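Long-range contact in peptidoglycan hydrolase FlgJ (Sphingomonas sp. A1, PDB 3VWO), which probably hydrolyses the peptidoglycan layer as a flagellum-specific muramidase so that the rod can be assembled in the periplasm, this chain being its C-terminal glycosidase domain: residues A7-L19 against Y91-G103. Numbering follows the deposited sequence.
Sequences ATWPQAAKAAQSL and YEQAFQDYADLVG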
loop_
_atom_site.group_PDB
_atom_site.type_symbol
_atom_site.label_atom_id
_atom_site.label_comp_id
_atom_site.label_asym_id
_atom_site.label_seq_id
_atom_site.Cartn_x
_atom_site.Cartn_y
_atom_site.Cartn_z
ATOM N N ALA A 7 -8.308 8.903 -8.271
ATOM C CA ALA A 7 -6.962 8.891 -8.835
ATOM C C ALA A 7 -6.320 7.505 -8.811
ATOM O O ALA A 7 -5.424 7.215 -9.603
ATOM C CB ALA A 7 -6.076 9.898 -8.106
ATOM N N THR A 8 -6.769 6.646 -7.904
ATOM C CA THR A 8 -6.068 5.385 -7.695
ATOM C C THR A 8 -6.783 4.171 -8.282
ATOM O O THR A 8 -6.130 3.222 -8.719
ATOM C CB THR A 8 -5.755 5.150 -6.205
ATOM O OG1 THR A 8 -6.975 5.119 -5.455
ATOM C CG2 THR A 8 -4.863 6.267 -5.674
ATOM N N TRP A 9 -8.113 4.203 -8.303
ATOM C CA TRP A 9 -8.871 3.011 -8.727
ATOM C C TRP A 9 -8.475 2.429 -10.097
ATOM O O TRP A 9 -8.281 1.216 -10.209
ATOM C CB TRP A 9 -10.391 3.220 -8.631
ATOM C CG TRP A 9 -11.157 1.912 -8.581
ATOM C CD1 TRP A 9 -11.534 1.226 -7.461
ATOM C CD2 TRP A 9 -11.617 1.135 -9.697
ATOM N NE1 TRP A 9 -12.204 0.075 -7.809
ATOM C CE2 TRP A 9 -12.268 -0.002 -9.176
ATOM C CE3 TRP A 9 -11.544 1.294 -11.084
ATOM C CZ2 TRP A 9 -12.840 -0.976 -9.994
ATOM C CZ3 TRP A 9 -12.113 0.328 -11.894
ATOM C CH2 TRP A 9 -12.753 -0.794 -11.346
ATOM N N PRO A 10 -8.362 3.277 -11.140
ATOM C CA PRO A 10 -7.948 2.733 -12.441
ATOM C C PRO A 10 -6.622 1.974 -12.391
ATOM O O PRO A 10 -6.535 0.862 -12.908
ATOM C CB PRO A 10 -7.792 3.988 -13.301
ATOM C CG PRO A 10 -8.754 4.939 -12.727
ATOM C CD PRO A 10 -8.730 4.701 -11.246
ATOM N N GLN A 11 -5.608 2.566 -11.766
ATOM C CA GLN A 11 -4.308 1.909 -11.634
ATOM C C GLN A 11 -4.362 0.724 -10.675
ATOM O O GLN A 11 -3.601 -0.237 -10.811
ATOM C CB GLN A 11 -3.247 2.914 -11.180
ATOM C CG GLN A 11 -2.943 4.006 -12.200
ATOM C CD GLN A 11 -4.014 5.079 -12.267
ATOM O OE1 GLN A 11 -4.873 5.171 -11.389
ATOM N NE2 GLN A 11 -3.970 5.895 -13.315
ATOM N N ALA A 12 -5.266 0.784 -9.708
ATOM C CA ALA A 12 -5.435 -0.323 -8.782
ATOM C C ALA A 12 -5.992 -1.524 -9.539
ATOM O O ALA A 12 -5.595 -2.664 -9.299
ATOM C CB ALA A 12 -6.358 0.069 -7.653
ATOM N N ALA A 13 -6.899 -1.252 -10.471
ATOM C CA ALA A 13 -7.538 -2.302 -11.270
ATOM C C ALA A 13 -6.547 -3.210 -12.011
ATOM O O ALA A 13 -6.662 -4.440 -11.960
ATOM C CB ALA A 13 -8.539 -1.683 -12.250
ATOM N N LYS A 14 -5.584 -2.606 -12.699
ATOM C CA LYS A 14 -4.581 -3.357 -13.453
ATOM C C LYS A 14 -3.730 -4.260 -12.563
ATOM O O LYS A 14 -3.523 -5.437 -12.870
ATOM C CB LYS A 14 -3.655 -2.407 -14.220
ATOM C CG LYS A 14 -4.338 -1.202 -14.841
ATOM C CD LYS A 14 -3.386 -0.459 -15.774
ATOM C CE LYS A 14 -2.144 0.033 -15.044
ATOM N NZ LYS A 14 -2.380 1.294 -14.272
ATOM N N ALA A 15 -3.224 -3.705 -11.463
ATOM C CA ALA A 15 -2.393 -4.480 -10.543
ATOM C C ALA A 15 -3.227 -5.531 -9.819
ATOM O O ALA A 15 -2.749 -6.630 -9.517
ATOM C CB ALA A 15 -1.714 -3.559 -9.535
ATOM N N ALA A 16 -4.479 -5.194 -9.539
ATOM C CA ALA A 16 -5.352 -6.124 -8.829
ATOM C C ALA A 16 -5.574 -7.390 -9.638
ATOM O O ALA A 16 -5.621 -8.491 -9.083
ATOM C CB ALA A 16 -6.675 -5.467 -8.490
ATOM N N GLN A 17 -5.690 -7.254 -10.954
ATOM C CA GLN A 17 -5.913 -8.452 -11.766
ATOM C C GLN A 17 -4.666 -9.341 -11.834
ATOM O O GLN A 17 -4.778 -10.569 -11.937
ATOM C CB GLN A 17 -6.474 -8.120 -13.154
ATOM C CG GLN A 17 -5.450 -7.893 -14.252
ATOM C CD GLN A 17 -6.025 -8.174 -15.634
ATOM O OE1 GLN A 17 -7.187 -8.569 -15.769
ATOM N NE2 GLN A 17 -5.210 -7.976 -16.664
ATOM N N SER A 18 -3.489 -8.727 -11.735
ATOM C CA SER A 18 -2.230 -9.465 -11.707
ATOM C C SER A 18 -2.155 -10.325 -10.454
ATOM O O SER A 18 -1.496 -11.366 -10.438
ATOM C CB SER A 18 -1.031 -8.507 -11.735
ATOM O OG SER A 18 -0.980 -7.784 -12.948
ATOM N N LEU A 19 -2.838 -9.875 -9.407
ATOM C CA LEU A 19 -2.809 -10.544 -8.103
ATOM C C LEU A 19 -4.073 -11.357 -7.816
ATOM O O LEU A 19 -4.132 -12.083 -6.825
ATOM C CB LEU A 19 -2.599 -9.507 -6.993
ATOM C CG LEU A 19 -1.249 -8.791 -7.006
ATOM C CD1 LEU A 19 -1.203 -7.664 -5.960
ATOM C CD2 LEU A 19 -0.132 -9.798 -6.760
ATOM N N TYR A 91 1.174 6.929 -10.382
ATOM C CA TYR A 91 0.462 5.922 -9.594
ATOM C C TYR A 91 0.494 4.559 -10.283
ATOM O O TYR A 91 0.604 3.528 -9.615
ATOM C CB TYR A 91 -0.982 6.356 -9.316
ATOM C CG TYR A 91 -1.086 7.485 -8.316
ATOM C CD1 TYR A 91 -0.336 7.474 -7.148
ATOM C CD2 TYR A 91 -1.912 8.577 -8.553
ATOM C CE1 TYR A 91 -0.417 8.512 -6.233
ATOM C CE2 TYR A 91 -1.998 9.622 -7.644
ATOM C CZ TYR A 91 -1.248 9.582 -6.485
ATOM O OH TYR A 91 -1.327 10.613 -5.573
ATOM N N GLU A 92 0.414 4.553 -11.613
ATOM C CA GLU A 92 0.492 3.304 -12.375
ATOM C C GLU A 92 1.773 2.539 -12.069
ATOM O O GLU A 92 1.743 1.345 -11.773
ATOM C CB GLU A 92 0.401 3.566 -13.880
ATOM C CG GLU A 92 0.647 2.326 -14.733
ATOM C CD GLU A 92 0.521 2.596 -16.225
ATOM O OE1 GLU A 92 -0.469 2.134 -16.833
ATOM O OE2 GLU A 92 1.414 3.263 -16.790
ATOM N N GLN A 93 2.896 3.243 -12.132
ATOM C CA GLN A 93 4.190 2.642 -11.850
ATOM C C GLN A 93 4.252 2.120 -10.412
ATOM O O GLN A 93 4.820 1.055 -10.157
ATOM C CB GLN A 93 5.298 3.664 -12.107
ATOM C CG GLN A 93 6.682 3.072 -12.175
ATOM C CD GLN A 93 7.692 4.044 -12.739
ATOM O OE1 GLN A 93 8.101 4.989 -12.066
ATOM N NE2 GLN A 93 8.092 3.825 -13.987
ATOM N N ALA A 94 3.669 2.874 -9.480
ATOM C CA ALA A 94 3.628 2.475 -8.075
ATOM C C ALA A 94 2.841 1.171 -7.879
ATOM O O ALA A 94 3.300 0.236 -7.211
ATOM C CB ALA A 94 3.007 3.574 -7.242
ATOM N N PHE A 95 1.650 1.118 -8.458
ATOM C CA PHE A 95 0.819 -0.086 -8.347
ATOM C C PHE A 95 1.470 -1.304 -9.007
ATOM O O PHE A 95 1.415 -2.406 -8.464
ATOM C CB PHE A 95 -0.583 0.156 -8.921
ATOM C CG PHE A 95 -1.519 0.850 -7.965
ATOM C CD1 PHE A 95 -2.201 0.132 -7.001
ATOM C CD2 PHE A 95 -1.715 2.223 -8.036
ATOM C CE1 PHE A 95 -3.065 0.761 -6.122
ATOM C CE2 PHE A 95 -2.576 2.861 -7.159
ATOM C CZ PHE A 95 -3.251 2.128 -6.201
ATOM N N GLN A 96 2.093 -1.104 -10.166
ATOM C CA GLN A 96 2.788 -2.190 -10.855
ATOM C C GLN A 96 3.970 -2.705 -10.040
ATOM O O GLN A 96 4.246 -3.906 -10.026
ATOM C CB GLN A 96 3.273 -1.739 -12.233
ATOM C CG GLN A 96 2.162 -1.411 -13.217
ATOM C CD GLN A 96 1.713 -2.614 -14.023
ATOM O OE1 GLN A 96 1.910 -3.762 -13.617
ATOM N NE2 GLN A 96 1.112 -2.356 -15.178
ATOM N N ASP A 97 4.684 -1.799 -9.379
ATOM C CA ASP A 97 5.795 -2.221 -8.540
ATOM C C ASP A 97 5.279 -3.024 -7.349
ATOM O O ASP A 97 5.876 -4.038 -6.967
ATOM C CB ASP A 97 6.647 -1.023 -8.086
ATOM C CG ASP A 97 8.021 -1.446 -7.591
ATOM O OD1 ASP A 97 8.571 -2.419 -8.149
ATOM O OD2 ASP A 97 8.549 -0.822 -6.647
ATOM N N TYR A 98 4.155 -2.594 -6.777
ATOM C CA TYR A 98 3.540 -3.314 -5.658
ATOM C C TYR A 98 3.139 -4.733 -6.071
ATOM O O TYR A 98 3.404 -5.693 -5.346
ATOM C CB TYR A 98 2.323 -2.554 -5.118
ATOM C CG TYR A 98 1.452 -3.351 -4.158
ATOM C CD1 TYR A 98 1.728 -3.386 -2.796
ATOM C CD2 TYR A 98 0.349 -4.059 -4.617
ATOM C CE1 TYR A 98 0.926 -4.112 -1.917
ATOM C CE2 TYR A 98 -0.450 -4.786 -3.753
ATOM C CZ TYR A 98 -0.161 -4.805 -2.406
ATOM O OH TYR A 98 -0.966 -5.527 -1.555
ATOM N N ALA A 99 2.498 -4.860 -7.228
ATOM C CA ALA A 99 2.087 -6.185 -7.714
ATOM C C ALA A 99 3.301 -7.051 -7.991
ATOM O O ALA A 99 3.263 -8.261 -7.793
ATOM C CB ALA A 99 1.225 -6.071 -8.969
ATOM N N ASP A 100 4.379 -6.433 -8.464
ATOM C CA ASP A 100 5.600 -7.179 -8.720
ATOM C C ASP A 100 6.160 -7.738 -7.421
ATOM O O ASP A 100 6.503 -8.916 -7.343
ATOM C CB ASP A 100 6.648 -6.298 -9.408
ATOM C CG ASP A 100 7.938 -7.044 -9.680
ATOM O OD1 ASP A 100 7.942 -7.907 -10.582
ATOM O OD2 ASP A 100 8.943 -6.786 -8.985
ATOM N N LEU A 101 6.244 -6.881 -6.404
ATOM C CA LEU A 101 6.761 -7.265 -5.098
ATOM C C LEU A 101 5.920 -8.348 -4.427
ATOM O O LEU A 101 6.435 -9.405 -4.044
ATOM C CB LEU A 101 6.809 -6.032 -4.183
ATOM C CG LEU A 101 7.470 -6.241 -2.821
ATOM C CD1 LEU A 101 8.806 -6.950 -2.982
ATOM C CD2 LEU A 101 7.671 -4.909 -2.122
ATOM N N VAL A 102 4.627 -8.084 -4.274
ATOM C CA VAL A 102 3.737 -9.024 -3.596
ATOM C C VAL A 102 3.540 -10.306 -4.421
ATOM O O VAL A 102 3.481 -11.413 -3.878
ATOM C CB VAL A 102 2.373 -8.367 -3.291
ATOM C CG1 VAL A 102 1.374 -9.403 -2.802
ATOM C CG2 VAL A 102 2.538 -7.250 -2.260
ATOM N N GLY A 103 3.455 -10.150 -5.738
ATOM C CA GLY A 103 3.239 -11.286 -6.620
ATOM C C GLY A 103 4.414 -12.239 -6.744
ATOM O O GLY A 103 4.236 -13.412 -7.081
#
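A7 meets Y91 where two nearly parallel helices begin their shared course, its methyl CB lying 4.1 Å from Y91 CE2, while the phenol oxygen beyond is hydrogen-bonded to Q40. One turn beyond Y91 the knob-into-hole principle takes over. T8, Q11, A12 and A15 form the hole, and the F95 side chain fills it: T8 CB touches the far end of the ring, Q11 CB lies 3.6 Å from F95 CD2, and the backbone of Q11 and A12 covers one face, with A12 CB 3.7 Å from F95 CE1. CG of F95 is anti to its carbonyl carbon (chi1 -82°), which sends the ring across to the other helix, where it also meets the ring of F53. Were F95 reduced to an alanine, this four-residue hole would probably be left unfilled and F53 would lose one of its aromatic neighbours. Toward solvent, K14 bends at chi3 and chi4 and crosses the extended E92 at about a right angle, so that a salt bridge of 3.3 Å joins K14 NZ to E92 OE1. At A15 the small side chains allow a close approach, its CB standing 3.9 Å from A99 CB. L19 closes the row as a second knob, set among Y98, A99, V102 and G103: CD1 reaches Y98 CE2 at 3.7 Å, and CD2 rests equally near G103 CA. With the axes of segments 7-19 and 91-103 8.7 Å apart and crossing at -23°, the pair exemplifies knobs-into-holes packing within the lysozyme-like, largely helical domain of glycosyl hydrolase family 73.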